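Local coordinates for protein stress response kinase A (Escherichia coli, PDB 1ZYL) that phosphorylates itself and other proteins on serine and threonine, using ATP, and protects the cell from stress, at residues Met232-Asn235 with Glu240-Met243; Thr135-Leu140 with Glu254-Asp259; Glu151-Pro156 with Glu180-Val185. One frame throughout, in Å; residues are numbered along the deposited sequence.

Contact 1. Residues Met232-Asn235 with Glu240-Met243; sequences MLLN and EQRM
Leu234 and Gln241 meet where the loop leaving helix 228-231 turns back against the first turns of helix 238-252, their alpha carbons 5.5 Å apart. Leu234 directs its CB at the helix, whereas Gln241 leaves its backbone along the flank, and its chain then closes on the loop from CB to CD. With CG anti to the carbonyl carbon (chi1 -56°) and the chain extended beyond it, the glutamine lies across the loop, and the two side chains cross obliquely. Its amide carbon CD stands 3.8 Å from Leu234 CB and, on the Asn235 side, 3.9 Å from the backbone atom Asn235 N. Nearer the helix, Leu234 CD1 completes the overlap at 4.1 Å from Gln241 CB. The CB of Asn235 points away from the helix, and its backbone makes the contact instead: its carbonyl O lies 3.9 Å from Gln241 CG and 4.1 Å from Glu240 CB. Just beyond, Asn235 N is hydrogen-bonded to Gln244 OE1, and Glu240 N to Asp237 OD2. Were Gln241 replaced by an alanine, Leu234 CB and the Asn235 backbone would probably lose their cover, opening a gap between loop and helix. With no hydrogen bond between the segments, this surface contact rests on van der Waals packing, in which a polar side chain serves through its carbon chain and the flat body of its amide.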
loop_
_atom_site.group_PDB
_atom_site.type_symbol
_atom_site.label_atom_id
_atom_site.label_comp_id
_atom_site.label_asym_id
_atom_site.label_seq_id
_atom_site.Cartn_x
_atom_site.Cartn_y
_atom_site.Cartn_z
ATOM N N MET A 232 -10.605 -0.794 1.735
ATOM C CA MET A 232 -10.425 -0.039 0.491
ATOM C C MET A 232 -11.093 -0.646 -0.728
ATOM O O MET A 232 -11.026 -0.079 -1.814
ATOM C CB MET A 232 -8.936 0.193 0.192
ATOM C CG MET A 232 -8.300 1.269 1.071
ATOM S SD MET A 232 -6.577 1.609 0.698
ATOM C CE MET A 232 -5.814 0.214 1.459
ATOM N N LEU A 233 -11.745 -1.790 -0.554
ATOM C CA LEU A 233 -12.412 -2.445 -1.671
ATOM C C LEU A 233 -13.818 -1.901 -1.905
ATOM O O LEU A 233 -14.248 -1.762 -3.043
ATOM C CB LEU A 233 -12.481 -3.966 -1.443
ATOM C CG LEU A 233 -11.185 -4.796 -1.487
ATOM C CD1 LEU A 233 -11.480 -6.238 -1.128
ATOM C CD2 LEU A 233 -10.562 -4.737 -2.866
ATOM N N LEU A 234 -14.526 -1.579 -0.829
ATOM C CA LEU A 234 -15.892 -1.089 -0.934
ATOM C C LEU A 234 -16.045 0.092 -1.872
ATOM O O LEU A 234 -15.203 0.979 -1.909
ATOM C CB LEU A 234 -16.414 -0.698 0.438
ATOM C CG LEU A 234 -16.076 -1.599 1.624
ATOM C CD1 LEU A 234 -17.073 -1.273 2.724
ATOM C CD2 LEU A 234 -16.145 -3.081 1.256
ATOM N N ASN A 235 -17.138 0.103 -2.625
ATOM C CA ASN A 235 -17.397 1.180 -3.566
ATOM C C ASN A 235 -18.887 1.312 -3.851
ATOM O O ASN A 235 -19.582 0.308 -3.995
ATOM C CB ASN A 235 -16.665 0.911 -4.875
ATOM C CG ASN A 235 -17.160 -0.340 -5.565
ATOM O OD1 ASN A 235 -16.976 -1.446 -5.070
ATOM N ND2 ASN A 235 -17.801 -0.170 -6.712
ATOM N N GLU A 240 -24.874 -0.297 -1.166
ATOM C CA GLU A 240 -24.092 -1.136 -2.066
ATOM C C GLU A 240 -22.931 -1.670 -1.253
ATOM O O GLU A 240 -22.585 -2.845 -1.338
ATOM C CB GLU A 240 -23.564 -0.311 -3.238
ATOM C CG GLU A 240 -24.015 -0.795 -4.602
ATOM C CD GLU A 240 -23.298 -2.060 -5.035
ATOM O OE1 GLU A 240 -23.401 -3.085 -4.325
ATOM O OE2 GLU A 240 -22.626 -2.032 -6.090
ATOM N N GLN A 241 -22.348 -0.788 -0.444
ATOM C CA GLN A 241 -21.221 -1.138 0.403
ATOM C C GLN A 241 -21.653 -1.994 1.578
ATOM O O GLN A 241 -20.836 -2.665 2.204
ATOM C CB GLN A 241 -20.536 0.123 0.914
ATOM C CG GLN A 241 -20.084 1.039 -0.187
ATOM C CD GLN A 241 -19.024 2.014 0.271
ATOM O OE1 GLN A 241 -18.651 2.919 -0.470
ATOM N NE2 GLN A 241 -18.526 1.830 1.494
ATOM N N ARG A 242 -22.938 -1.965 1.895
ATOM C CA ARG A 242 -23.414 -2.787 2.991
ATOM C C ARG A 242 -23.418 -4.236 2.533
ATOM O O ARG A 242 -23.124 -5.137 3.313
ATOM C CB ARG A 242 -24.833 -2.407 3.415
ATOM C CG ARG A 242 -25.369 -3.317 4.497
ATOM C CD ARG A 242 -26.836 -3.107 4.755
ATOM N NE ARG A 242 -27.334 -4.118 5.683
ATOM C CZ ARG A 242 -28.608 -4.257 6.036
ATOM N NH1 ARG A 242 -28.965 -5.215 6.893
ATOM N NH2 ARG A 242 -29.526 -3.441 5.527
ATOM N N MET A 243 -23.744 -4.466 1.266
ATOM C CA MET A 243 -23.791 -5.829 0.784
ATOM C C MET A 243 -22.440 -6.362 0.353
ATOM O O MET A 243 -22.187 -7.555 0.505
ATOM C CB MET A 243 -24.795 -5.968 -0.355
ATOM C CG MET A 243 -24.331 -5.420 -1.672
ATOM S SD MET A 243 -24.667 -6.615 -2.942
ATOM C CE MET A 243 -23.167 -7.564 -2.847
#

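Contact 2. Residues Thr135-Leu140 with Glu254-Asp259; sequences TGRKQL and EFSEFD
Arg137 and Ser256 mark the closest backbone approach, yet their alpha carbons remain 9.4 Å apart, so a long side chain must span the interval. One segment carries the chain out of helix 119-136, with Lys138 N bonded to Thr135 O at 2.7 Å; the other is an irregular run between helices 238-252 and 266-283. The reach belongs to Arg137. A bend at chi3 (38°) swings the guanidinium round so that its edge faces the serine, with Ser256 OG near the plane of the group. Arg137 NH1 comes to 2.8 Å from Ser256 OG and 3.4 Å from Ser256 CB, but the angle is too poor for a hydrogen bond. The two groups are thus neighbours whose bonding the geometry does not support; the buried hydroxyl has its partner in the carbonyl oxygen of Gly130. Around it, Phe255 makes a cation-pi contact with Arg131, while Lys138 forms a salt bridge with Asp80, just past helix 64-79. Thr135 touches Phe73 and Leu77 of that helix, and Gly136 is tied through backbone hydrogen bonds to Arg197 of strand 196-197, so this region lies between helix 64-79, strand 196-197 and the 254-259 loop.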
loop_
_atom_site.group_PDB
_atom_site.type_symbol
_atom_site.label_atom_id
_atom_site.label_comp_id
_atom_site.label_asym_id
_atom_site.label_seq_id
_atom_site.Cartn_x
_atom_site.Cartn_y
_atom_site.Cartn_z
ATOM N N THR A 135 -2.322 -17.498 5.714
ATOM C CA THR A 135 -0.867 -17.648 5.666
ATOM C C THR A 135 -0.282 -16.553 6.530
ATOM O O THR A 135 0.429 -16.804 7.501
ATOM C CB THR A 135 -0.310 -17.431 4.245
ATOM O OG1 THR A 135 -0.906 -18.368 3.338
ATOM C CG2 THR A 135 1.190 -17.609 4.232
ATOM N N GLY A 136 -0.609 -15.323 6.158
ATOM C CA GLY A 136 -0.117 -14.167 6.874
ATOM C C GLY A 136 -0.200 -14.259 8.381
ATOM O O GLY A 136 0.552 -13.580 9.075
ATOM N N ARG A 137 -1.098 -15.079 8.912
ATOM C CA ARG A 137 -1.180 -15.161 10.364
ATOM C C ARG A 137 -0.181 -16.132 10.986
ATOM O O ARG A 137 0.041 -16.094 12.196
ATOM C CB ARG A 137 -2.605 -15.495 10.827
ATOM C CG ARG A 137 -3.255 -16.718 10.199
ATOM C CD ARG A 137 -4.547 -17.040 10.940
ATOM N NE ARG A 137 -5.253 -15.822 11.330
ATOM C CZ ARG A 137 -6.004 -15.078 10.519
ATOM N NH1 ARG A 137 -6.178 -15.419 9.246
ATOM N NH2 ARG A 137 -6.557 -13.966 10.981
ATOM N N LYS A 138 0.439 -16.977 10.165
ATOM C CA LYS A 138 1.412 -17.940 10.669
ATOM C C LYS A 138 2.553 -17.314 11.498
ATOM O O LYS A 138 3.009 -17.902 12.482
ATOM C CB LYS A 138 1.958 -18.765 9.507
ATOM C CG LYS A 138 0.884 -19.647 8.853
ATOM C CD LYS A 138 1.426 -20.420 7.666
ATOM C CE LYS A 138 0.338 -21.228 6.985
ATOM N NZ LYS A 138 0.852 -21.939 5.772
ATOM N N GLN A 139 3.014 -16.133 11.100
ATOM C CA GLN A 139 4.054 -15.408 11.832
ATOM C C GLN A 139 4.024 -13.943 11.445
ATOM O O GLN A 139 3.463 -13.586 10.413
ATOM C CB GLN A 139 5.449 -15.994 11.591
ATOM C CG GLN A 139 5.715 -16.471 10.191
ATOM C CD GLN A 139 7.094 -17.075 10.054
ATOM O OE1 GLN A 139 7.346 -17.875 9.150
ATOM N NE2 GLN A 139 8.003 -16.690 10.949
ATOM N N LEU A 140 4.616 -13.104 12.291
ATOM C CA LEU A 140 4.642 -11.657 12.091
ATOM C C LEU A 140 5.981 -11.100 11.628
ATOM O O LEU A 140 7.041 -11.586 12.013
ATOM C CB LEU A 140 4.270 -10.958 13.401
ATOM C CG LEU A 140 2.827 -10.580 13.734
ATOM C CD1 LEU A 140 1.835 -11.361 12.900
ATOM C CD2 LEU A 140 2.602 -10.818 15.196
ATOM N N GLU A 254 -14.187 -18.346 4.467
ATOM C CA GLU A 254 -13.969 -19.726 4.072
ATOM C C GLU A 254 -12.600 -20.203 4.552
ATOM O O GLU A 254 -12.433 -21.376 4.874
ATOM C CB GLU A 254 -14.067 -19.885 2.553
ATOM C CG GLU A 254 -13.634 -21.272 2.062
ATOM C CD GLU A 254 -13.683 -21.428 0.544
ATOM O OE1 GLU A 254 -13.187 -22.456 0.038
ATOM O OE2 GLU A 254 -14.217 -20.535 -0.146
ATOM N N PHE A 255 -11.626 -19.293 4.622
ATOM C CA PHE A 255 -10.269 -19.649 5.052
ATOM C C PHE A 255 -9.762 -18.928 6.300
ATOM O O PHE A 255 -8.798 -19.361 6.925
ATOM C CB PHE A 255 -9.290 -19.403 3.909
ATOM C CG PHE A 255 -9.605 -20.182 2.678
ATOM C CD1 PHE A 255 -9.333 -21.539 2.613
ATOM C CD2 PHE A 255 -10.225 -19.570 1.594
ATOM C CE1 PHE A 255 -9.679 -22.279 1.484
ATOM C CE2 PHE A 255 -10.574 -20.304 0.459
ATOM C CZ PHE A 255 -10.302 -21.657 0.405
ATOM N N SER A 256 -10.392 -17.813 6.643
ATOM C CA SER A 256 -10.003 -17.042 7.817
ATOM C C SER A 256 -11.237 -16.401 8.415
ATOM O O SER A 256 -12.019 -15.759 7.712
ATOM C CB SER A 256 -8.996 -15.955 7.450
ATOM O OG SER A 256 -7.714 -16.505 7.233
ATOM N N GLU A 257 -11.427 -16.587 9.712
ATOM C CA GLU A 257 -12.574 -15.991 10.349
ATOM C C GLU A 257 -12.286 -14.498 10.409
ATOM O O GLU A 257 -11.137 -14.082 10.577
ATOM C CB GLU A 257 -12.768 -16.557 11.753
ATOM C CG GLU A 257 -14.080 -16.113 12.387
ATOM C CD GLU A 257 -14.222 -16.536 13.838
ATOM O OE1 GLU A 257 -15.224 -16.138 14.476
ATOM O OE2 GLU A 257 -13.336 -17.264 14.340
ATOM N N PHE A 258 -13.327 -13.693 10.236
ATOM C CA PHE A 258 -13.186 -12.243 10.281
ATOM C C PHE A 258 -13.819 -11.730 11.563
ATOM O O PHE A 258 -14.885 -12.180 11.964
ATOM C CB PHE A 258 -13.873 -11.591 9.076
ATOM C CG PHE A 258 -13.733 -10.094 9.037
ATOM C CD1 PHE A 258 -14.856 -9.276 9.030
ATOM C CD2 PHE A 258 -12.473 -9.498 9.022
ATOM C CE1 PHE A 258 -14.728 -7.885 9.012
ATOM C CE2 PHE A 258 -12.336 -8.109 9.004
ATOM C CZ PHE A 258 -13.465 -7.304 9.000
ATOM N N ASP A 259 -13.155 -10.794 12.214
ATOM C CA ASP A 259 -13.679 -10.229 13.436
ATOM C C ASP A 259 -14.476 -8.978 13.076
ATOM O O ASP A 259 -13.906 -7.920 12.820
ATOM C CB ASP A 259 -12.539 -9.870 14.370
ATOM C CG ASP A 259 -12.778 -10.359 15.762
ATOM O OD1 ASP A 259 -12.662 -11.589 15.969
ATOM O OD2 ASP A 259 -13.095 -9.519 16.641
#

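Contact 3. Residues Glu151-Pro156 with Glu180-Val185; sequences EYLIEP and ELIAAV
Two consecutive helices of the largely helical C-terminal part, 149-161 and 171-188, pack here as a helical hairpin, their segments running in roughly opposite directions. Leu153 and Ile182 are the nearest pair along the backbones, with alpha carbons 6.4 Å apart, and both direct their CB atoms toward the other helix. Leu153 carries one side of the interface alone: CG stands anti to the carbonyl carbon (chi1 -58°), and the chain reaches out so that a single methyl, CD1, does the touching. That methyl meets Ile182 CB at 3.9 Å and, tip to tip, the Val185 side chain, with Val185 CG2 also 3.9 Å from Leu153 CD1. Ile182 and Val185 are three residues apart and therefore present neighbouring positions on one helical face, to which the leucine methyl is applied. On the first helix the turn 151-154 is widened to the pi type, and a kink follows at Pro156, whose nitrogen makes no bond to the preceding turn. Leu153 also touches Val275, and Val185 touches Met272, both on helix 266-283, while Leu181 packs on helix 300-316. Apolar packing of this kind is typical of antiparallel helices in a bundle, here within a kinase of the phosphotransferase family.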
loop_
_atom_site.group_PDB
_atom_site.type_symbol
_atom_site.label_atom_id
_atom_site.label_comp_id
_atom_site.label_asym_id
_atom_site.label_seq_id
_atom_site.Cartn_x
_atom_site.Cartn_y
_atom_site.Cartn_z
ATOM N N GLU A 151 4.015 5.694 12.898
ATOM C CA GLU A 151 4.360 5.859 11.488
ATOM C C GLU A 151 3.294 6.572 10.678
ATOM O O GLU A 151 3.597 7.336 9.759
ATOM C CB GLU A 151 4.607 4.490 10.851
ATOM C CG GLU A 151 5.002 4.553 9.393
ATOM C CD GLU A 151 5.095 3.186 8.773
ATOM O OE1 GLU A 151 5.763 3.035 7.722
ATOM O OE2 GLU A 151 4.486 2.257 9.338
ATOM N N TYR A 152 2.039 6.311 11.015
ATOM C CA TYR A 152 0.943 6.906 10.281
ATOM C C TYR A 152 0.511 8.297 10.702
ATOM O O TYR A 152 0.097 9.079 9.856
ATOM C CB TYR A 152 -0.254 5.951 10.287
ATOM C CG TYR A 152 -0.122 4.873 9.240
ATOM C CD1 TYR A 152 0.704 3.770 9.439
ATOM C CD2 TYR A 152 -0.777 4.994 8.014
ATOM C CE1 TYR A 152 0.874 2.812 8.438
ATOM C CE2 TYR A 152 -0.618 4.051 7.013
ATOM C CZ TYR A 152 0.207 2.961 7.226
ATOM O OH TYR A 152 0.333 2.017 6.231
ATOM N N LEU A 153 0.624 8.619 11.988
ATOM C CA LEU A 153 0.205 9.937 12.472
ATOM C C LEU A 153 1.278 10.872 13.046
ATOM O O LEU A 153 1.519 11.956 12.508
ATOM C CB LEU A 153 -0.895 9.785 13.524
ATOM C CG LEU A 153 -2.170 9.060 13.117
ATOM C CD1 LEU A 153 -3.153 9.087 14.263
ATOM C CD2 LEU A 153 -2.758 9.726 11.905
ATOM N N ILE A 154 1.913 10.465 14.139
ATOM C CA ILE A 154 2.900 11.321 14.773
ATOM C C ILE A 154 4.104 11.713 13.921
ATOM O O ILE A 154 4.537 12.863 13.978
ATOM C CB ILE A 154 3.377 10.724 16.116
ATOM C CG1 ILE A 154 4.082 9.393 15.884
ATOM C CG2 ILE A 154 2.182 10.525 17.041
ATOM C CD1 ILE A 154 4.622 8.764 17.158
ATOM N N GLU A 155 4.642 10.785 13.130
ATOM C CA GLU A 155 5.795 11.110 12.288
ATOM C C GLU A 155 5.409 12.155 11.246
ATOM O O GLU A 155 6.081 13.179 11.095
ATOM C CB GLU A 155 6.349 9.858 11.605
ATOM C CG GLU A 155 7.378 9.127 12.427
ATOM C CD GLU A 155 8.096 8.053 11.629
ATOM O OE1 GLU A 155 7.509 6.970 11.419
ATOM O OE2 GLU A 155 9.247 8.298 11.199
ATOM N N PRO A 156 4.328 11.904 10.498
ATOM C CA PRO A 156 3.900 12.877 9.492
ATOM C C PRO A 156 3.673 14.258 10.127
ATOM O O PRO A 156 4.156 15.270 9.621
ATOM C CB PRO A 156 2.618 12.262 8.956
ATOM C CG PRO A 156 2.934 10.804 8.998
ATOM C CD PRO A 156 3.577 10.645 10.361
ATOM N N GLU A 180 -6.321 17.860 15.553
ATOM C CA GLU A 180 -7.693 17.471 15.840
ATOM C C GLU A 180 -7.997 16.104 15.259
ATOM O O GLU A 180 -8.728 15.312 15.855
ATOM C CB GLU A 180 -8.657 18.494 15.242
ATOM C CG GLU A 180 -9.131 19.584 16.206
ATOM C CD GLU A 180 -9.488 20.886 15.496
ATOM O OE1 GLU A 180 -9.970 20.840 14.341
ATOM O OE2 GLU A 180 -9.286 21.958 16.104
ATOM N N LEU A 181 -7.435 15.826 14.089
ATOM C CA LEU A 181 -7.672 14.547 13.448
ATOM C C LEU A 181 -6.938 13.452 14.180
ATOM O O LEU A 181 -7.526 12.420 14.479
ATOM C CB LEU A 181 -7.242 14.571 11.976
ATOM C CG LEU A 181 -7.662 13.341 11.156
ATOM C CD1 LEU A 181 -9.158 13.153 11.236
ATOM C CD2 LEU A 181 -7.238 13.500 9.713
ATOM N N ILE A 182 -5.662 13.660 14.491
ATOM C CA ILE A 182 -4.933 12.605 15.182
ATOM C C ILE A 182 -5.482 12.378 16.594
ATOM O O ILE A 182 -5.338 11.289 17.150
ATOM C CB ILE A 182 -3.376 12.848 15.213
ATOM C CG1 ILE A 182 -2.969 13.642 16.447
ATOM C CG2 ILE A 182 -2.927 13.556 13.952
ATOM C CD1 ILE A 182 -2.669 12.770 17.663
ATOM N N ALA A 183 -6.118 13.384 17.180
ATOM C CA ALA A 183 -6.689 13.187 18.508
ATOM C C ALA A 183 -7.893 12.251 18.357
ATOM O O ALA A 183 -8.067 11.305 19.129
ATOM C CB ALA A 183 -7.134 14.512 19.108
ATOM N N ALA A 184 -8.720 12.514 17.351
ATOM C CA ALA A 184 -9.895 11.695 17.106
ATOM C C ALA A 184 -9.540 10.249 16.778
ATOM O O ALA A 184 -10.088 9.325 17.367
ATOM C CB ALA A 184 -10.721 12.298 15.983
ATOM N N VAL A 185 -8.632 10.041 15.832
ATOM C CA VAL A 185 -8.249 8.680 15.478
ATOM C C VAL A 185 -7.617 7.965 16.673
ATOM O O VAL A 185 -7.923 6.802 16.932
ATOM C CB VAL A 185 -7.294 8.665 14.258
ATOM C CG1 VAL A 185 -6.281 9.747 14.391
ATOM C CG2 VAL A 185 -6.602 7.332 14.145
#

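Seen together, the three contacts illustrate closure at different ranges of sequence. Contact 2 joins residues more than a hundred positions apart, and both contact 1, a short turn-back, and contact 3, a hairpin, fall within the chain it spans. None touches another: the nearest atoms of contacts 1 and 3 are about 8 Å apart, those of contacts 1 and 2 about 9 Å, and those of contacts 2 and 3 about 14 Å. Helix 119-136 links contacts 1 and 2: it leads into Arg137 and, through Val125 and Leu129, packs on Leu233. All three lie away from the inferred catalytic Asp201 and Asp217 and the probable magnesium ligands Asn206 and Asp217.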